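Local coordinates for small COPII coat GTPase SAR1 (Encephalitozoon cuniculi, PDB 6VS4), which belongs to the Arf family of small P-loop GTPases and is captured here with guanosine-5'-diphosphate and a magnesium ion, at residues Y24-F28 against G196-I201; H72-S76 against Q86-L90; P140-L144 against A208-L212. All blocks are in the same frame, centred on the assembly; numbering follows the deposited sequence.

Contact 1. Residues Y24-F28 against G196-I201; sequences YEKVF and GSANSI
Asn199 stands between the rings of Tyr24 and Phe28 and meets each differently. Its CB lies at the edge of the Tyr24 ring, 3.7 Å from CD2, and its amide is nearly perpendicular to that ring. On one face of the Phe28 ring sits Asn199 CA, 4.3 Å from the ring centroid, an off-centre CH-pi contact. Phe28 CG is anti to the backbone N (chi1 176°), which carries the ring out toward the loop, while Asn199 OD1 approaches CD2 obliquely at 3.5 Å. The Asn199 amide is held in turn by a bond from ND2 to Gly196 O (3.2 Å), the carbonyl that also accepts from Asn199 N on the same face of its plane. Residues 196-201 belong to the loop that follows the last strand of the Arf-family G domain, and the N-terminal helix 9-33 rests on it; Phe28 also reaches helices 52-59 and 204-223. A water accepts from Asn199 ND2 and makes only a weak bond to Glu25 OE2. Gln10 of the second subunit bonds to Tyr24 O, Asn199 O and Ile201 N, so one side chain of a neighbouring subunit bonds to both helix and loop. Val27 CG1 and Ile201 CG2 make an apolar contact at 4.0 Å.

Contact 2. Residues H72-S76 against Q86-L90; sequences HPSTS and QVIDL
Ser76 and Val87 face each other as a hydrogen-bonded pair in the antiparallel hairpin of strands 75-80 and 83-90, the hairpin that in Arf-family GTPases lies between the two switch regions. Their side chains share one face of the sheet and touch CB to CB at 3.7 Å, with Val87 continuing onto Lys52 and Val56 of helix 52-59. On the other face Thr75 pairs with Ile88, a non-hydrogen-bonded pair whose side chains only graze: Thr75 CG2 and Ile88 CG1 are 4.3 Å apart. The end of the Gln86 chain comes back to the partner strand. The bend at chi2 (82°) brings its NE2 to 4.0 Å from Thr75 CB, and although NE2 also comes near Ser76 O, the geometry there does not make a hydrogen bond.

Main-chain bonds fix this register. Ser76 and Val87 exchange two, N to O in both directions, and a third runs nearly straight, at 175°, from Asp89 N to Ser74 O, with the donor in the carbonyl plane. Thr75 CA adds a CA-H...O contact to Val87 O at 3.1 Å. The loop entering the hairpin makes a type I turn from His72 to Thr75, and His72 ND1 accepts a hydrogen bond from Ser74 N, which lies in the plane of its ring. Asp89 belongs to the guanosine-5'-diphosphate pocket, where its OD1 forms a salt bridge with Lys52 NZ.

Contact 3. Residues P140-L144 against A208-L212; sequences PVVVL and AFKWL
Val142 and Ala208 meet at the middle of an interface that is wholly apolar between side chains, with no hydrogen bond passing from strand 141-144 to helix 208-212. The methyl of Ala208 is touched by two side chains of the strand: Val142 CG2 is 3.7 Å from Ala208 CB, and Leu144 CD2 reaches the same methyl at 3.8 Å. With chi1 of Val142 at 67°, CG1 sits between the backbone N and the carbonyl carbon and CG2 points opposite the N; both branches meet the helix, CG2 at Ala208 and CG1 at Leu212 CD2. Just before the strand Pro140 and Leu212 cross at about a right angle, Pro140 CG lying 3.9 Å from Leu212 CD1. Trp211 adds the six-membered end of its indole, with CZ3 placed 4.0 Å from Val142 CB.

A second kind of contact sets side chains against main-chain carbonyls. Trp211 CZ3 comes obliquely to within 3.6 Å of Val141 O, and Leu212 CD1 approaches Pro140 O at 3.7 Å. Backbone bonds join Pro140 and Val142 to Ile110, and Val141 to Lys187, in the strands alongside. Phe189 of strand 186-190 packs on Val142, Leu144 and Ala208, and Val111 of strand 109-115 touches Val142, Leu144 and Leu212, so the interface is enclosed laterally by both adjoining strands.

With segment axes 8.8 Å apart and directed 169° from one another, the helix runs antiparallel to the strand it covers, as the C-terminal helix does on the parallel part of the mixed sheet in the alpha/beta P-loop GTPase fold.

In the fold
Following the chain from its N terminus, helix 9-33 first supplies residues 24-28, opening contact 1, which closes only at 196-201, after all the strands of the sheet. Nested inside that long loop is contact 2, the short hairpin closure at one side of the sheet, about 25 Å from contact 1 between centres and across the centre of the chain. Contact 3 begins later, at strand 141-146, and closes at 208-212, beyond the end of contact 1; the two therefore cross. Contacts 2 and 3 follow in series and reach the same sheet. Contact 1 ties the N-terminal helix to the loop after the last strand, contact 2 pairs the hairpin strands, and contact 3 sets the C-terminal helix on the sheet.

Contact 1. Residues Y24-F28 against G196-I201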
loop_
_atom_site.group_PDB
_atom_site.type_symbol
_atom_site.label_atom_id
_atom_site.label_comp_id
_atom_site.label_asym_id
_atom_site.label_seq_id
_atom_site.Cartn_x
_atom_site.Cartn_y
_atom_site.Cartn_z
ATOM N N TYR A 24 -8.660 -3.670 -3.923
ATOM C CA TYR A 24 -9.031 -3.993 -5.293
ATOM C C TYR A 24 -10.377 -4.701 -5.337
ATOM O O TYR A 24 -11.240 -4.367 -6.156
ATOM C CB TYR A 24 -7.929 -4.863 -5.902
ATOM C CG TYR A 24 -7.927 -5.004 -7.406
ATOM C CD1 TYR A 24 -7.137 -4.180 -8.197
ATOM C CD2 TYR A 24 -8.671 -6.005 -8.035
ATOM C CE1 TYR A 24 -7.114 -4.318 -9.573
ATOM C CE2 TYR A 24 -8.660 -6.150 -9.406
ATOM C CZ TYR A 24 -7.879 -5.309 -10.170
ATOM O OH TYR A 24 -7.874 -5.462 -11.534
ATOM N N GLU A 25 -10.599 -5.638 -4.413
ATOM C CA GLU A 25 -11.870 -6.354 -4.381
ATOM C C GLU A 25 -13.008 -5.444 -3.948
ATOM O O GLU A 25 -14.135 -5.578 -4.440
ATOM C CB GLU A 25 -11.770 -7.567 -3.460
ATOM C CG GLU A 25 -10.908 -8.687 -4.017
ATOM C CD GLU A 25 -10.476 -9.686 -2.956
ATOM O OE1 GLU A 25 -10.927 -9.549 -1.794
ATOM O OE2 GLU A 25 -9.709 -10.620 -3.292
ATOM N N LYS A 26 -12.739 -4.531 -3.009
ATOM C CA LYS A 26 -13.783 -3.635 -2.522
ATOM C C LYS A 26 -14.323 -2.756 -3.641
ATOM O O LYS A 26 -15.536 -2.538 -3.734
ATOM C CB LYS A 26 -13.237 -2.767 -1.386
ATOM C CG LYS A 26 -14.273 -1.841 -0.756
ATOM C CD LYS A 26 -15.301 -2.632 0.038
ATOM C CE LYS A 26 -16.241 -1.730 0.820
ATOM N NZ LYS A 26 -17.308 -1.138 -0.025
ATOM N N VAL A 27 -13.442 -2.289 -4.530
ATOM C CA VAL A 27 -13.878 -1.464 -5.655
ATOM C C VAL A 27 -14.843 -2.239 -6.543
ATOM O O VAL A 27 -15.856 -1.698 -7.002
ATOM C CB VAL A 27 -12.659 -0.957 -6.447
ATOM C CG1 VAL A 27 -13.109 -0.297 -7.736
ATOM C CG2 VAL A 27 -11.870 0.028 -5.610
ATOM N N PHE A 28 -14.558 -3.520 -6.780
ATOM C CA PHE A 28 -15.469 -4.339 -7.568
ATOM C C PHE A 28 -16.820 -4.461 -6.883
ATOM O O PHE A 28 -17.863 -4.252 -7.509
ATOM C CB PHE A 28 -14.846 -5.715 -7.806
ATOM C CG PHE A 28 -15.750 -6.679 -8.529
ATOM C CD1 PHE A 28 -15.975 -6.564 -9.892
ATOM C CD2 PHE A 28 -16.343 -7.729 -7.845
ATOM C CE1 PHE A 28 -16.792 -7.462 -10.552
ATOM C CE2 PHE A 28 -17.159 -8.638 -8.506
ATOM C CZ PHE A 28 -17.390 -8.502 -9.858
ATOM N N GLY A 196 -7.927 -13.160 -9.493
ATOM C CA GLY A 196 -7.958 -11.843 -8.884
ATOM C C GLY A 196 -8.292 -10.745 -9.870
ATOM O O GLY A 196 -8.935 -9.752 -9.503
ATOM N N SER A 197 -7.857 -10.906 -11.127
ATOM C CA SER A 197 -8.165 -9.950 -12.184
ATOM C C SER A 197 -9.643 -9.930 -12.542
ATOM O O SER A 197 -10.100 -8.977 -13.184
ATOM C CB SER A 197 -7.341 -10.261 -13.433
ATOM O OG SER A 197 -7.516 -11.611 -13.831
ATOM N N ALA A 198 -10.403 -10.952 -12.147
ATOM C CA ALA A 198 -11.843 -10.925 -12.372
ATOM C C ALA A 198 -12.536 -9.809 -11.594
ATOM O O ALA A 198 -13.694 -9.496 -11.890
ATOM C CB ALA A 198 -12.452 -12.283 -12.020
ATOM N N ASN A 199 -11.863 -9.211 -10.610
ATOM C CA ASN A 199 -12.387 -8.068 -9.870
ATOM C C ASN A 199 -12.199 -6.742 -10.604
ATOM O O ASN A 199 -12.616 -5.701 -10.083
ATOM C CB ASN A 199 -11.733 -7.981 -8.487
ATOM C CG ASN A 199 -12.154 -9.113 -7.569
ATOM O OD1 ASN A 199 -13.289 -9.164 -7.105
ATOM N ND2 ASN A 199 -11.225 -10.013 -7.282
ATOM N N SER A 200 -11.571 -6.742 -11.777
ATOM C CA SER A 200 -11.371 -5.508 -12.527
ATOM C C SER A 200 -12.698 -4.981 -13.053
ATOM O O SER A 200 -13.424 -5.694 -13.755
ATOM C CB SER A 200 -10.411 -5.743 -13.690
ATOM O OG SER A 200 -10.485 -4.668 -14.615
ATOM N N ILE A 201 -13.009 -3.715 -12.740
ATOM C CA ILE A 201 -14.296 -3.157 -13.156
ATOM C C ILE A 201 -14.343 -2.822 -14.638
ATOM O O ILE A 201 -15.380 -2.353 -15.122
ATOM C CB ILE A 201 -14.675 -1.916 -12.323
ATOM C CG1 ILE A 201 -13.728 -0.754 -12.591
ATOM C CG2 ILE A 201 -14.676 -2.254 -10.840
ATOM C CD1 ILE A 201 -14.124 0.473 -11.835
HETATM O O HOH W 1 -11.995 -12.414 -5.189
#

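Contact 2. Residues H72-S76 against Q86-L90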
loop_
_atom_site.group_PDB
_atom_site.type_symbol
_atom_site.label_atom_id
_atom_site.label_comp_id
_atom_site.label_asym_id
_atom_site.label_seq_id
_atom_site.Cartn_x
_atom_site.Cartn_y
_atom_site.Cartn_z
ATOM N N HIS A 72 -35.358 -25.326 -0.002
ATOM C CA HIS A 72 -34.795 -26.260 -0.972
ATOM C C HIS A 72 -33.271 -26.181 -0.915
ATOM O O HIS A 72 -32.714 -25.081 -0.946
ATOM C CB HIS A 72 -35.275 -25.930 -2.381
ATOM C CG HIS A 72 -35.265 -27.102 -3.315
ATOM N ND1 HIS A 72 -34.103 -27.744 -3.686
ATOM C CD2 HIS A 72 -36.269 -27.733 -3.969
ATOM C CE1 HIS A 72 -34.393 -28.731 -4.516
ATOM N NE2 HIS A 72 -35.700 -28.744 -4.706
ATOM N N PRO A 73 -32.565 -27.317 -0.863
ATOM C CA PRO A 73 -31.089 -27.269 -0.858
ATOM C C PRO A 73 -30.470 -26.782 -2.160
ATOM O O PRO A 73 -29.270 -26.481 -2.173
ATOM C CB PRO A 73 -30.690 -28.723 -0.569
ATOM C CG PRO A 73 -31.882 -29.535 -0.957
ATOM C CD PRO A 73 -33.075 -28.683 -0.650
ATOM N N SER A 74 -31.219 -26.739 -3.261
ATOM C CA SER A 74 -30.670 -26.296 -4.538
ATOM C C SER A 74 -30.684 -24.781 -4.712
ATOM O O SER A 74 -30.148 -24.293 -5.714
ATOM C CB SER A 74 -31.439 -26.940 -5.698
ATOM O OG SER A 74 -31.365 -28.355 -5.646
ATOM N N THR A 75 -31.272 -24.032 -3.782
ATOM C CA THR A 75 -31.454 -22.597 -3.938
ATOM C C THR A 75 -30.697 -21.816 -2.871
ATOM O O THR A 75 -30.444 -22.306 -1.767
ATOM C CB THR A 75 -32.936 -22.204 -3.875
ATOM O OG1 THR A 75 -33.458 -22.496 -2.574
ATOM C CG2 THR A 75 -33.731 -22.974 -4.917
ATOM N N SER A 76 -30.338 -20.589 -3.233
ATOM C CA SER A 76 -29.707 -19.629 -2.346
ATOM C C SER A 76 -30.328 -18.272 -2.625
ATOM O O SER A 76 -30.805 -18.012 -3.734
ATOM C CB SER A 76 -28.187 -19.558 -2.550
ATOM O OG SER A 76 -27.570 -20.775 -2.184
ATOM N N GLN A 86 -30.914 -14.507 -6.609
ATOM C CA GLN A 86 -31.511 -15.819 -6.399
ATOM C C GLN A 86 -30.657 -16.834 -7.153
ATOM O O GLN A 86 -30.551 -16.766 -8.383
ATOM C CB GLN A 86 -32.957 -15.835 -6.892
ATOM C CG GLN A 86 -33.702 -17.142 -6.666
ATOM C CD GLN A 86 -34.255 -17.263 -5.254
ATOM O OE1 GLN A 86 -35.003 -16.397 -4.790
ATOM N NE2 GLN A 86 -33.885 -18.337 -4.564
ATOM N N VAL A 87 -30.043 -17.761 -6.422
ATOM C CA VAL A 87 -29.156 -18.761 -7.008
ATOM C C VAL A 87 -29.888 -20.094 -7.059
ATOM O O VAL A 87 -30.493 -20.511 -6.065
ATOM C CB VAL A 87 -27.855 -18.882 -6.201
ATOM C CG1 VAL A 87 -26.842 -19.720 -6.961
ATOM C CG2 VAL A 87 -27.303 -17.507 -5.874
ATOM N N ILE A 88 -29.838 -20.771 -8.207
ATOM C CA ILE A 88 -30.501 -22.063 -8.375
ATOM C C ILE A 88 -29.555 -23.035 -9.065
ATOM O O ILE A 88 -29.113 -22.784 -10.194
ATOM C CB ILE A 88 -31.804 -21.953 -9.180
ATOM C CG1 ILE A 88 -32.743 -20.917 -8.563
ATOM C CG2 ILE A 88 -32.487 -23.303 -9.233
ATOM C CD1 ILE A 88 -34.001 -20.694 -9.371
ATOM N N ASP A 89 -29.285 -24.162 -8.409
ATOM C CA ASP A 89 -28.542 -25.254 -9.028
ATOM C C ASP A 89 -29.523 -26.022 -9.907
ATOM O O ASP A 89 -30.407 -26.718 -9.398
ATOM C CB ASP A 89 -27.917 -26.160 -7.969
ATOM C CG ASP A 89 -26.698 -25.535 -7.303
ATOM O OD1 ASP A 89 -26.086 -24.628 -7.896
ATOM O OD2 ASP A 89 -26.342 -25.959 -6.183
ATOM N N LEU A 90 -29.384 -25.898 -11.225
ATOM C CA LEU A 90 -30.300 -26.611 -12.098
ATOM C C LEU A 90 -29.881 -28.075 -12.242
ATOM O O LEU A 90 -28.785 -28.484 -11.848
ATOM C CB LEU A 90 -30.359 -25.929 -13.465
ATOM C CG LEU A 90 -30.926 -24.503 -13.449
ATOM C CD1 LEU A 90 -31.174 -24.006 -14.860
ATOM C CD2 LEU A 90 -32.211 -24.435 -12.627
#

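Contact 3. Residues P140-L144 against A208-L212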
loop_
_atom_site.group_PDB
_atom_site.type_symbol
_atom_site.label_atom_id
_atom_site.label_comp_id
_atom_site.label_asym_id
_atom_site.label_seq_id
_atom_site.Cartn_x
_atom_site.Cartn_y
_atom_site.Cartn_z
ATOM N N PRO A 140 -33.202 -10.298 -20.205
ATOM C CA PRO A 140 -31.871 -10.503 -20.786
ATOM C C PRO A 140 -31.115 -11.626 -20.083
ATOM O O PRO A 140 -31.244 -11.844 -18.877
ATOM C CB PRO A 140 -31.182 -9.152 -20.573
ATOM C CG PRO A 140 -31.927 -8.519 -19.426
ATOM C CD PRO A 140 -33.345 -8.970 -19.585
ATOM N N VAL A 141 -30.320 -12.350 -20.861
ATOM C CA VAL A 141 -29.530 -13.468 -20.360
ATOM C C VAL A 141 -28.070 -13.181 -20.672
ATOM O O VAL A 141 -27.693 -13.052 -21.842
ATOM C CB VAL A 141 -29.958 -14.810 -20.983
ATOM C CG1 VAL A 141 -29.066 -15.936 -20.470
ATOM C CG2 VAL A 141 -31.423 -15.110 -20.696
ATOM N N VAL A 142 -27.252 -13.083 -19.636
ATOM C CA VAL A 142 -25.808 -13.013 -19.800
ATOM C C VAL A 142 -25.231 -14.379 -19.454
ATOM O O VAL A 142 -25.609 -14.989 -18.445
ATOM C CB VAL A 142 -25.191 -11.877 -18.955
ATOM C CG1 VAL A 142 -25.315 -12.135 -17.468
ATOM C CG2 VAL A 142 -23.746 -11.684 -19.336
ATOM N N VAL A 143 -24.373 -14.893 -20.329
ATOM C CA VAL A 143 -23.777 -16.213 -20.171
ATOM C C VAL A 143 -22.306 -16.050 -19.814
ATOM O O VAL A 143 -21.548 -15.385 -20.533
ATOM C CB VAL A 143 -23.947 -17.066 -21.435
ATOM C CG1 VAL A 143 -23.222 -18.385 -21.268
ATOM C CG2 VAL A 143 -25.410 -17.305 -21.692
ATOM N N LEU A 144 -21.906 -16.653 -18.701
ATOM C CA LEU A 144 -20.515 -16.676 -18.276
ATOM C C LEU A 144 -19.942 -18.050 -18.585
ATOM O O LEU A 144 -20.306 -19.040 -17.948
ATOM C CB LEU A 144 -20.393 -16.342 -16.790
ATOM C CG LEU A 144 -20.968 -14.978 -16.365
ATOM C CD1 LEU A 144 -20.749 -14.701 -14.876
ATOM C CD2 LEU A 144 -20.383 -13.881 -17.212
ATOM N N ALA A 208 -19.843 -7.885 -18.141
ATOM C CA ALA A 208 -21.049 -8.697 -18.261
ATOM C C ALA A 208 -22.183 -8.109 -17.431
ATOM O O ALA A 208 -23.328 -8.043 -17.891
ATOM C CB ALA A 208 -20.761 -10.141 -17.848
ATOM N N PHE A 209 -21.882 -7.643 -16.216
ATOM C CA PHE A 209 -22.919 -7.021 -15.397
ATOM C C PHE A 209 -23.343 -5.665 -15.953
ATOM O O PHE A 209 -24.522 -5.304 -15.874
ATOM C CB PHE A 209 -22.446 -6.889 -13.955
ATOM C CG PHE A 209 -22.538 -8.165 -13.181
ATOM C CD1 PHE A 209 -23.742 -8.562 -12.625
ATOM C CD2 PHE A 209 -21.424 -8.971 -13.011
ATOM C CE1 PHE A 209 -23.833 -9.739 -11.904
ATOM C CE2 PHE A 209 -21.508 -10.147 -12.293
ATOM C CZ PHE A 209 -22.716 -10.534 -11.738
ATOM N N LYS A 210 -22.404 -4.896 -16.514
ATOM C CA LYS A 210 -22.793 -3.622 -17.116
ATOM C C LYS A 210 -23.672 -3.843 -18.342
ATOM O O LYS A 210 -24.636 -3.102 -18.563
ATOM C CB LYS A 210 -21.557 -2.785 -17.463
ATOM N N TRP A 211 -23.376 -4.874 -19.139
ATOM C CA TRP A 211 -24.242 -5.189 -20.274
ATOM C C TRP A 211 -25.623 -5.624 -19.800
ATOM O O TRP A 211 -26.643 -5.163 -20.325
ATOM C CB TRP A 211 -23.604 -6.278 -21.140
ATOM C CG TRP A 211 -24.446 -6.696 -22.315
ATOM C CD1 TRP A 211 -24.424 -6.160 -23.570
ATOM C CD2 TRP A 211 -25.429 -7.741 -22.343
ATOM N NE1 TRP A 211 -25.329 -6.805 -24.377
ATOM C CE2 TRP A 211 -25.962 -7.778 -23.649
ATOM C CE3 TRP A 211 -25.911 -8.649 -21.394
ATOM C CZ2 TRP A 211 -26.952 -8.684 -24.030
ATOM C CZ3 TRP A 211 -26.898 -9.544 -21.773
ATOM C CH2 TRP A 211 -27.404 -9.557 -23.079
ATOM N N LEU A 212 -25.678 -6.478 -18.777
ATOM C CA LEU A 212 -26.967 -6.932 -18.267
ATOM C C LEU A 212 -27.786 -5.765 -17.738
ATOM O O LEU A 212 -28.986 -5.657 -18.028
ATOM C CB LEU A 212 -26.754 -7.978 -17.173
ATOM C CG LEU A 212 -27.984 -8.584 -16.503
ATOM C CD1 LEU A 212 -28.732 -9.502 -17.464
ATOM C CD2 LEU A 212 -27.565 -9.344 -15.251
#